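Local coordinates for sigma regulatory family protein-PP2C phosphatase (Chlamydia trachomatis serovar L2, PDB 6MAB) that forms the periplasmic sensor domain of RsbU, a membrane protein that is probably a PP2C-type phosphatase and whose ligand binding supports a role in TCA cycle regulation, at residues P213-L216 with L217-P220; S150-N153 with Y154-G158; E199-C202 with D203-R207. All coordinates share one frame; numbering follows the deposited sequence.

Contact 1: residues P213-L216 with L217-P220; sequences PHLL and LRPP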
ATOM      1  N   PRO A 213      11.686 -16.477   6.113  1.00 32.73           N
ATOM      2  CA  PRO A 213      12.148 -17.412   5.074  1.00 29.81           C
ATOM      3  C   PRO A 213      11.037 -18.216   4.431  1.00 29.34           C
ATOM      4  O   PRO A 213      11.169 -18.612   3.261  1.00 25.87           O
ATOM      5  CB  PRO A 213      13.132 -18.328   5.817  1.00 34.58           C
ATOM      6  CG  PRO A 213      13.359 -17.720   7.134  1.00 39.86           C
ATOM      7  CD  PRO A 213      12.261 -16.775   7.435  1.00 33.81           C
ATOM      8  N   HIS A 214       9.957 -18.514   5.156  1.00 26.46           N
ATOM      9  CA  HIS A 214       8.932 -19.352   4.553  1.00 25.34           C
ATOM     10  C   HIS A 214       8.336 -18.673   3.339  1.00 20.88           C
ATOM     11  O   HIS A 214       7.904 -19.349   2.407  1.00 22.41           O
ATOM     12  CB  HIS A 214       7.857 -19.728   5.573  1.00 31.36           C
ATOM     13  CG  HIS A 214       6.933 -18.606   5.932  1.00 31.07           C
ATOM     14  ND1 HIS A 214       7.248 -17.659   6.881  1.00 34.95           N
ATOM     15  CD2 HIS A 214       5.701 -18.291   5.476  1.00 27.78           C
ATOM     16  CE1 HIS A 214       6.248 -16.803   6.994  1.00 35.15           C
ATOM     17  NE2 HIS A 214       5.295 -17.167   6.156  1.00 33.44           N
ATOM     18  N   LEU A 215       8.340 -17.332   3.296  1.00 21.34           N
ATOM     19  CA  LEU A 215       7.798 -16.670   2.126  1.00 20.43           C
ATOM     20  C   LEU A 215       8.620 -16.908   0.867  1.00 21.52           C
ATOM     21  O   LEU A 215       8.067 -16.799  -0.241  1.00 23.12           O
ATOM     22  CB  LEU A 215       7.673 -15.168   2.380  1.00 22.61           C
ATOM     23  CG  LEU A 215       6.663 -14.810   3.469  1.00 23.87           C
ATOM     24  CD1 LEU A 215       6.704 -13.300   3.691  1.00 29.21           C
ATOM     25  CD2 LEU A 215       5.246 -15.238   3.108  1.00 29.34           C
ATOM     26  N   LEU A 216       9.907 -17.233   0.998  1.00 20.47           N
ATOM     27  CA  LEU A 216      10.742 -17.445  -0.172  1.00 20.02           C
ATOM     28  C   LEU A 216      10.571 -18.837  -0.759  1.00 19.95           C
ATOM     29  O   LEU A 216      11.269 -19.189  -1.714  1.00 21.24           O
ATOM     30  CB  LEU A 216      12.201 -17.185   0.179  1.00 20.93           C
ATOM     31  CG  LEU A 216      12.434 -15.840   0.879  1.00 24.53           C
ATOM     32  CD1 LEU A 216      13.859 -15.728   1.340  1.00 25.33           C
ATOM     33  CD2 LEU A 216      12.068 -14.673  -0.024  1.00 32.05           C
ATOM     34  N   LEU A 217       9.642 -19.621  -0.225  1.00 19.98           N
ATOM     35  CA  LEU A 217       9.310 -20.914  -0.795  1.00 20.21           C
ATOM     36  C   LEU A 217       7.962 -20.941  -1.503  1.00 19.46           C
ATOM     37  O   LEU A 217       7.616 -21.973  -2.091  1.00 25.70           O
ATOM     38  CB  LEU A 217       9.312 -21.985   0.292  1.00 21.45           C
ATOM     39  CG  LEU A 217      10.688 -22.265   0.909  1.00 23.35           C
ATOM     40  CD1 LEU A 217      10.572 -23.312   1.981  1.00 26.21           C
ATOM     41  CD2 LEU A 217      11.687 -22.696  -0.142  1.00 23.27           C
ATOM     42  N   ARG A 218       7.219 -19.853  -1.498  1.00 20.57           N
ATOM     43  CA  ARG A 218       5.916 -19.851  -2.150  1.00 22.24           C
ATOM     44  C   ARG A 218       6.082 -19.750  -3.669  1.00 24.96           C
ATOM     45  O   ARG A 218       6.726 -18.808  -4.153  1.00 19.05           O
ATOM     46  CB  ARG A 218       5.070 -18.695  -1.616  1.00 22.76           C
ATOM     47  CG  ARG A 218       4.720 -18.825  -0.155  1.00 19.91           C
ATOM     48  CD  ARG A 218       3.725 -17.787   0.329  1.00 21.04           C
ATOM     49  NE  ARG A 218       3.335 -18.063   1.709  1.00 29.93           N
ATOM     50  CZ  ARG A 218       2.535 -17.296   2.436  1.00 32.67           C
ATOM     51  NH1 ARG A 218       2.030 -16.173   1.923  1.00 26.46           N
ATOM     52  NH2 ARG A 218       2.254 -17.645   3.685  1.00 29.91           N
ATOM     53  N   PRO A 219       5.529 -20.676  -4.450  1.00 22.31           N
ATOM     54  CA  PRO A 219       5.701 -20.613  -5.916  1.00 22.12           C
ATOM     55  C   PRO A 219       5.213 -19.288  -6.473  1.00 20.61           C
ATOM     56  O   PRO A 219       4.045 -18.923  -6.276  1.00 21.91           O
ATOM     57  CB  PRO A 219       4.849 -21.785  -6.427  1.00 27.75           C
ATOM     58  CG  PRO A 219       4.916 -22.778  -5.299  1.00 25.83           C
ATOM     59  CD  PRO A 219       4.884 -21.941  -4.038  1.00 22.78           C
ATOM     60  N   PRO A 220       6.071 -18.555  -7.176  1.00 19.25           N
ATOM     61  CA  PRO A 220       5.640 -17.291  -7.799  1.00 20.55           C
ATOM     62  C   PRO A 220       4.651 -17.552  -8.923  1.00 22.05           C
ATOM     63  O   PRO A 220       4.548 -18.653  -9.470  1.00 22.40           O
ATOM     64  CB  PRO A 220       6.933 -16.693  -8.354  1.00 31.00           C
ATOM     65  CG  PRO A 220       8.019 -17.419  -7.722  1.00 36.40           C
ATOM     66  CD  PRO A 220       7.511 -18.771  -7.346  1.00 22.96           C
TER
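Leu215 and Arg218 form the tight part of this local contact. The two side chains run side by side and point the same way. The CD2 methyl of Leu215 sits over the centre of one guanidinium face, 3.5 Å from Arg218 CZ. Arg218 reaches this place because its chain is extended from CG to NE, with chi2 at -172° and chi3 at 174°. The Leu215 methyl thus backs a flat charged group with an apolar surface. Leu215 is buried, and its side chain also packs on Phe201 and Phe205. Arg218 leans on Leu189 as well.

The outer side is looser. His214 lies beside Arg218, and the guanidinium comes to the edge of the imidazole near its plane. His214 CD2 and Arg218 NH2 are 3.9 Å apart, a van der Waals approach. The two planes are turned 67° against each other. Leu215 CG rests over one face of the same ring, offset toward its rim. His214 and Leu217 are exposed, and both touch a crystal neighbour. Leu217 stays close to the turn: its CB is 3.7 Å from His214 O. The CB of Leu216 heads away from Leu217-Pro220, and the side chain packs on Phe201.

The backbone bonds weaken along the turn. Leu216 N donates to Pro213 O at 2.9 Å. Leu217 N donates to His214 O at 3.2 Å, meeting it from above the carbonyl plane. Arg218 N to Leu215 O is a weak bond at 3.4 Å. After Arg218 the chain opens into an extended run through two prolines. Successive bonds to the third residue back are the signature of a short 3-10 helix, here in the long loop between strands 179-182 and 224-225.

Contact 2: residues S150-N153 with Y154-G158; sequences SDTN and YLLNG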
ATOM      1  N   SER A 150      -3.117   2.889   9.473  1.00 15.94           N
ATOM      2  CA  SER A 150      -4.557   2.685   9.410  1.00 20.37           C
ATOM      3  C   SER A 150      -4.867   1.338   8.745  1.00 21.33           C
ATOM      4  O   SER A 150      -4.340   1.032   7.664  1.00 20.35           O
ATOM      5  CB  SER A 150      -5.204   3.872   8.624  1.00 24.64           C
ATOM      6  OG  SER A 150      -6.516   3.592   8.204  1.00 45.64           O
ATOM      7  N   ASP A 151      -5.709   0.522   9.389  1.00 20.28           N
ATOM      8  CA  ASP A 151      -6.116  -0.738   8.772  1.00 18.46           C
ATOM      9  C   ASP A 151      -6.942  -0.435   7.526  1.00 19.90           C
ATOM     10  O   ASP A 151      -7.925   0.312   7.594  1.00 22.86           O
ATOM     11  CB  ASP A 151      -6.919  -1.570   9.757  1.00 24.82           C
ATOM     12  CG  ASP A 151      -7.038  -3.022   9.344  1.00 26.40           C
ATOM     13  OD1 ASP A 151      -7.071  -3.309   8.137  1.00 21.20           O
ATOM     14  OD2 ASP A 151      -7.111  -3.889  10.250  1.00 24.53           O
ATOM     15  N   THR A 152      -6.537  -0.987   6.385  1.00 20.29           N
ATOM     16  CA  THR A 152      -7.240  -0.740   5.134  1.00 18.83           C
ATOM     17  C   THR A 152      -8.367  -1.725   4.848  1.00 18.49           C
ATOM     18  O   THR A 152      -8.935  -1.672   3.753  1.00 19.99           O
ATOM     19  CB  THR A 152      -6.271  -0.752   3.962  1.00 20.64           C
ATOM     20  OG1 THR A 152      -5.739  -2.071   3.785  1.00 24.19           O
ATOM     21  CG2 THR A 152      -5.152   0.250   4.195  1.00 26.29           C
ATOM     22  N   ASN A 153      -8.740  -2.585   5.795  1.00 20.28           N
ATOM     23  CA  ASN A 153      -9.799  -3.543   5.502  1.00 21.46           C
ATOM     24  C   ASN A 153     -11.091  -2.845   5.079  1.00 21.77           C
ATOM     25  O   ASN A 153     -11.802  -3.354   4.210  1.00 19.26           O
ATOM     26  CB  ASN A 153     -10.040  -4.498   6.675  1.00 21.07           C
ATOM     27  CG  ASN A 153     -10.296  -3.817   8.022  1.00 23.51           C
ATOM     28  OD1 ASN A 153     -10.411  -2.602   8.146  1.00 23.96           O
ATOM     29  ND2 ASN A 153     -10.408  -4.654   9.056  1.00 22.13           N
ATOM     30  N   TYR A 154     -11.398  -1.676   5.659  1.00 19.73           N
ATOM     31  CA  TYR A 154     -12.636  -0.981   5.307  1.00 20.47           C
ATOM     32  C   TYR A 154     -12.657  -0.539   3.842  1.00 22.02           C
ATOM     33  O   TYR A 154     -13.741  -0.299   3.286  1.00 21.85           O
ATOM     34  CB  TYR A 154     -12.843   0.228   6.232  1.00 20.02           C
ATOM     35  CG  TYR A 154     -11.936   1.395   5.918  1.00 19.98           C
ATOM     36  CD1 TYR A 154     -10.605   1.410   6.304  1.00 23.01           C
ATOM     37  CD2 TYR A 154     -12.429   2.494   5.220  1.00 21.12           C
ATOM     38  CE1 TYR A 154      -9.784   2.500   6.006  1.00 25.81           C
ATOM     39  CE2 TYR A 154     -11.632   3.577   4.933  1.00 24.89           C
ATOM     40  CZ  TYR A 154     -10.312   3.581   5.324  1.00 25.91           C
ATOM     41  OH  TYR A 154      -9.508   4.662   5.015  1.00 27.59           O
ATOM     42  N   LEU A 155     -11.497  -0.455   3.199  1.00 18.80           N
ATOM     43  CA  LEU A 155     -11.394  -0.200   1.766  1.00 20.53           C
ATOM     44  C   LEU A 155     -11.219  -1.467   0.961  1.00 23.18           C
ATOM     45  O   LEU A 155     -11.967  -1.729   0.022  1.00 20.46           O
ATOM     46  CB  LEU A 155     -10.206   0.700   1.480  1.00 22.54           C
ATOM     47  CG  LEU A 155     -10.318   2.138   1.943  1.00 33.59           C
ATOM     48  CD1 LEU A 155      -8.920   2.733   1.992  1.00 31.73           C
ATOM     49  CD2 LEU A 155     -11.234   2.912   0.977  1.00 34.27           C
ATOM     50  N   LEU A 156     -10.228  -2.280   1.329  1.00 21.05           N
ATOM     51  CA  LEU A 156      -9.897  -3.415   0.491  1.00 20.11           C
ATOM     52  C   LEU A 156     -10.942  -4.523   0.524  1.00 18.73           C
ATOM     53  O   LEU A 156     -11.106  -5.223  -0.486  1.00 22.05           O
ATOM     54  CB  LEU A 156      -8.530  -3.970   0.881  1.00 20.67           C
ATOM     55  CG  LEU A 156      -7.383  -3.008   0.615  1.00 21.53           C
ATOM     56  CD1 LEU A 156      -6.045  -3.723   0.794  1.00 22.71           C
ATOM     57  CD2 LEU A 156      -7.447  -2.351  -0.779  1.00 25.00           C
ATOM     58  N   ASN A 157     -11.637  -4.751   1.652  1.00 20.71           N
ATOM     59  CA  ASN A 157     -12.660  -5.793   1.655  1.00 22.01           C
ATOM     60  C   ASN A 157     -13.662  -5.556   0.537  1.00 22.95           C
ATOM     61  O   ASN A 157     -14.009  -6.481  -0.205  1.00 25.65           O
ATOM     62  CB  ASN A 157     -13.381  -5.869   2.999  1.00 21.56           C
ATOM     63  CG  ASN A 157     -12.503  -6.435   4.094  1.00 30.27           C
ATOM     64  OD1 ASN A 157     -11.364  -6.828   3.842  1.00 28.29           O
ATOM     65  ND2 ASN A 157     -13.003  -6.425   5.326  1.00 24.61           N
ATOM     66  N   GLY A 158     -14.121  -4.315   0.389  1.00 23.20           N
ATOM     67  CA  GLY A 158     -15.082  -4.021  -0.663  1.00 24.13           C
ATOM     68  C   GLY A 158     -14.468  -4.009  -2.053  1.00 21.27           C
ATOM     69  O   GLY A 158     -15.086  -4.484  -3.011  1.00 25.55           O
TER
HETATM   70  O   HOH W   1      -6.972   4.540   5.550  1.00 35.86           O
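Thr152 O takes two backbone bonds from the first turn of the following helix. Leu156 N donates to Thr152 O at 2.8 Å, nearly straight at 174° and close to the line of the carbonyl bond. Leu155 N donates to Thr152 O at 2.9 Å, more bent at 141° and from above the carbonyl plane. One residue further on, Asn157 N donates to Asn153 O at 2.9 Å.

The carboxylate of Asp151 braces the entry to the helix. Its OD1 accepts from Asn153 N at 3.0 Å and closes an Asx turn. Its other oxygen, OD2, is bonded to Gln125 NE2, so both ends of the carboxylate have a partner. Thr152 stands at the N-cap position, but its hydroxyl is used elsewhere. With chi1 at 67°, OG1 is set between the backbone N and the carbonyl carbon, and it bonds to Val126 O. The oxygen of a bound water is 2.6 Å from Tyr154 OH and also hydrogen-bonds to Ser150 OG. It ties the strand end to the tip of the tyrosine.

Packing completes the contact. The Tyr154 ring presents its edge to Asp151 O, which lies near the ring plane, 3.2 Å from Tyr154 CD1. Leu155 CG rests over one face of that ring, offset toward the rim. Thr152 and Leu156 run alongside each other, and Thr152 OG1 comes to 3.4 Å from Leu156 CD1. The Asn157 amide lies loosely beside Asn153 CB on the exposed side, with ND2 nearest that carbon.

Backbone bonds with Ala128 and Val126 hold Ser150 and Thr152 to the neighbouring strand. The arrangement is a strand-to-helix junction with an Asx turn at the helix N-terminus. It leads from the first antiparallel sheet into helix 153-160, on the way to the second.

Contact 3: residues E199-C202 with D203-R207; sequences EQFC and DVFLR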
ATOM      1  N   GLU A 199      15.092  -9.658  -1.725  1.00 31.04           N
ATOM      2  CA  GLU A 199      15.126  -8.224  -2.003  1.00 30.11           C
ATOM      3  C   GLU A 199      13.758  -7.687  -2.414  1.00 30.48           C
ATOM      4  O   GLU A 199      13.492  -6.487  -2.253  1.00 29.24           O
ATOM      5  CB  GLU A 199      16.179  -7.947  -3.079  1.00 32.57           C
ATOM      6  CG  GLU A 199      17.640  -8.221  -2.644  1.00 45.36           C
ATOM      7  CD  GLU A 199      18.052  -9.713  -2.619  1.00 55.75           C
ATOM      8  OE1 GLU A 199      17.316 -10.595  -3.133  1.00 37.69           O
ATOM      9  OE2 GLU A 199      19.146 -10.004  -2.076  1.00 53.85           O
ATOM     10  N   GLN A 200      12.865  -8.543  -2.911  1.00 25.50           N
ATOM     11  CA  GLN A 200      11.515  -8.082  -3.209  1.00 29.47           C
ATOM     12  C   GLN A 200      10.765  -7.638  -1.971  1.00 28.62           C
ATOM     13  O   GLN A 200       9.811  -6.865  -2.087  1.00 27.91           O
ATOM     14  CB  GLN A 200      10.690  -9.172  -3.871  1.00 26.98           C
ATOM     15  CG  GLN A 200      11.090  -9.480  -5.263  1.00 28.39           C
ATOM     16  CD  GLN A 200      10.171 -10.499  -5.841  1.00 33.30           C
ATOM     17  OE1 GLN A 200      10.385 -11.682  -5.676  1.00 28.36           O
ATOM     18  NE2 GLN A 200       9.097 -10.049  -6.473  1.00 26.89           N
ATOM     19  N   PHE A 201      11.145  -8.118  -0.797  1.00 22.66           N
ATOM     20  CA  PHE A 201      10.318  -7.892   0.371  1.00 23.91           C
ATOM     21  C   PHE A 201      10.710  -6.644   1.145  1.00 21.90           C
ATOM     22  O   PHE A 201      10.014  -6.281   2.101  1.00 28.00           O
ATOM     23  CB  PHE A 201      10.353  -9.129   1.267  1.00 21.90           C
ATOM     24  CG  PHE A 201       9.538 -10.256   0.728  1.00 24.30           C
ATOM     25  CD1 PHE A 201       8.185 -10.373   1.033  1.00 22.08           C
ATOM     26  CD2 PHE A 201      10.106 -11.167  -0.144  1.00 23.22           C
ATOM     27  CE1 PHE A 201       7.438 -11.412   0.498  1.00 23.91           C
ATOM     28  CE2 PHE A 201       9.363 -12.177  -0.672  1.00 21.52           C
ATOM     29  CZ  PHE A 201       8.042 -12.301  -0.362  1.00 20.42           C
ATOM     30  N   CYS A 202      11.756  -5.936   0.706  1.00 26.22           N
ATOM     31  CA  CYS A 202      12.244  -4.778   1.440  1.00 34.15           C
ATOM     32  C   CYS A 202      11.231  -3.644   1.502  1.00 31.02           C
ATOM     33  O   CYS A 202      11.377  -2.766   2.359  1.00 36.33           O
ATOM     34  CB  CYS A 202      13.542  -4.280   0.811  1.00 36.08           C
ATOM     35  SG  CYS A 202      14.835  -5.533   0.866  1.00 39.09           S
ATOM     36  N   ASP A 203      10.237  -3.623   0.610  1.00 28.37           N
ATOM     37  CA  ASP A 203       9.224  -2.566   0.601  1.00 33.56           C
ATOM     38  C   ASP A 203       7.816  -3.115   0.836  1.00 26.12           C
ATOM     39  O   ASP A 203       6.824  -2.491   0.421  1.00 25.46           O
ATOM     40  CB  ASP A 203       9.272  -1.777  -0.715  1.00 41.17           C
ATOM     41  CG  ASP A 203       8.944  -2.634  -1.937  1.00 54.10           C
ATOM     42  OD1 ASP A 203       8.716  -3.853  -1.793  1.00 50.29           O
ATOM     43  OD2 ASP A 203       8.911  -2.078  -3.056  1.00 59.19           O
ATOM     44  N   VAL A 204       7.716  -4.272   1.484  1.00 19.27           N
ATOM     45  CA  VAL A 204       6.459  -4.967   1.713  1.00 16.68           C
ATOM     46  C   VAL A 204       5.939  -4.747   3.132  1.00 21.61           C
ATOM     47  O   VAL A 204       4.734  -4.651   3.339  1.00 20.31           O
ATOM     48  CB  VAL A 204       6.639  -6.478   1.421  1.00 17.71           C
ATOM     49  CG1 VAL A 204       5.452  -7.284   1.908  1.00 19.51           C
ATOM     50  CG2 VAL A 204       6.864  -6.722  -0.067  1.00 21.41           C
ATOM     51  N   PHE A 205       6.821  -4.725   4.114  1.00 20.77           N
ATOM     52  CA  PHE A 205       6.456  -4.686   5.515  1.00 23.61           C
ATOM     53  C   PHE A 205       6.767  -3.295   6.083  1.00 23.73           C
ATOM     54  O   PHE A 205       7.149  -2.373   5.346  1.00 28.13           O
ATOM     55  CB  PHE A 205       7.184  -5.819   6.235  1.00 23.37           C
ATOM     56  CG  PHE A 205       6.823  -7.194   5.729  1.00 20.46           C
ATOM     57  CD1 PHE A 205       5.563  -7.724   5.954  1.00 22.72           C
ATOM     58  CD2 PHE A 205       7.753  -7.963   5.052  1.00 23.86           C
ATOM     59  CE1 PHE A 205       5.233  -8.976   5.496  1.00 27.19           C
ATOM     60  CE2 PHE A 205       7.441  -9.229   4.589  1.00 19.47           C
ATOM     61  CZ  PHE A 205       6.195  -9.751   4.814  1.00 21.59           C
ATOM     62  N   LEU A 206       6.602  -3.130   7.397  1.00 22.33           N
ATOM     63  CA  LEU A 206       6.782  -1.813   8.005  1.00 21.36           C
ATOM     64  C   LEU A 206       8.239  -1.453   8.218  1.00 22.81           C
ATOM     65  O   LEU A 206       8.547  -0.278   8.441  1.00 30.42           O
ATOM     66  CB  LEU A 206       6.060  -1.731   9.341  1.00 22.93           C
ATOM     67  CG  LEU A 206       4.542  -1.814   9.316  1.00 26.43           C
ATOM     68  CD1 LEU A 206       4.022  -1.796  10.725  1.00 32.82           C
ATOM     69  CD2 LEU A 206       3.992  -0.623   8.536  1.00 26.07           C
ATOM     70  N   ARG A 207       9.140  -2.431   8.133  1.00 26.07           N
ATOM     71  CA  ARG A 207      10.568  -2.220   8.252  1.00 27.95           C
ATOM     72  C   ARG A 207      11.255  -2.857   7.057  1.00 38.99           C
ATOM     73  O   ARG A 207      10.783  -3.862   6.523  1.00 37.65           O
ATOM     74  CB  ARG A 207      11.121  -2.819   9.546  1.00 30.65           C
ATOM     75  CG  ARG A 207      10.536  -2.210  10.795  1.00 32.72           C
ATOM     76  CD  ARG A 207      10.941  -3.012  12.024  1.00 39.87           C
ATOM     77  NE  ARG A 207      12.381  -3.211  12.059  1.00 35.85           N
ATOM     78  CZ  ARG A 207      13.254  -2.449  12.710  1.00 39.46           C
ATOM     79  NH1 ARG A 207      12.866  -1.397  13.422  1.00 42.13           N
ATOM     80  NH2 ARG A 207      14.545  -2.753  12.650  1.00 37.90           N
TER
HETATM   81  O   HOH W   2       9.770  -4.795   4.098  1.00 33.70           O
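Phe201 meets Val204 and Phe205 through one ring corner, CD1. The distances are 4.0 Å from Phe201 CD1 to Val204 CG2 and 3.8 Å from Phe201 CD1 to Phe205 CE2. All three residues are buried. Both phenylalanines carry CG beside the backbone N and anti to the carbonyl carbon, with chi1 at -75° for Phe201 and -61° for Phe205. The two side chains lie side by side and point the same way. Val204 divides its methyls between them. Chi1 at 168° sets CG1 anti to the backbone N; CG2 is left beside that N and faces the Phe201 backbone and ring. CG1 lies over the centre of one face of the Phe205 ring.

Asp203 folds back instead. Its CG sits between the backbone N and the carbonyl carbon, and this brings Asp203 OD1 to 3.2 Å from Gln200 O. Both atoms are acceptors, so this is not a bond; the closeness might raise the carboxylate pKa somewhat. The CB of Gln200 points away from this turn. Its amide bonds to Asn176 O, Ser191 OG and Ser197 N. Arg207 makes salt bridges to Asp209 and Glu104. The Cys202 side chain lies about 3 Å from a bound isopropanol, probably from the crystallisation liquor.

The backbone is closed by Val204 N donating to Phe201 O at 3.1 Å, from above the carbonyl plane. A water grips the inside of the bend. It donates to Phe201 O and to Arg207 O, and its oxygen accepts from Phe205 N at 2.9 Å. Beyond the turn, Val204 bonds to His119 through the backbone, and Leu206 packs on strands 126-135 and 142-151. The backbone angles of Cys202 and Asp203 approximate a type I beta turn, here part of a long loop from the second sheet that reaches across to the first.

Contacts 1 and 3 belong to the same long loop, between strands 179-182 and 224-225. They touch: Leu215 and Leu216 of contact 1 pack on the phenylalanines of contact 3. Contact 1 is the outer layer, a surface turn whose centre lies about 20 Å from the centre of the chain. The centre of contact 3 lies deeper, at about 11 Å, and its packing is mainly aromatic and aliphatic. Contact 2 is as near the centre but on the opposite side, and touches neither. It is the most polar. Its water bridges two side chains, that of contact 3 three backbone atoms. Two antiparallel sheets in series, after a long N-terminal helix, are consistent with a double Cache sensor fold.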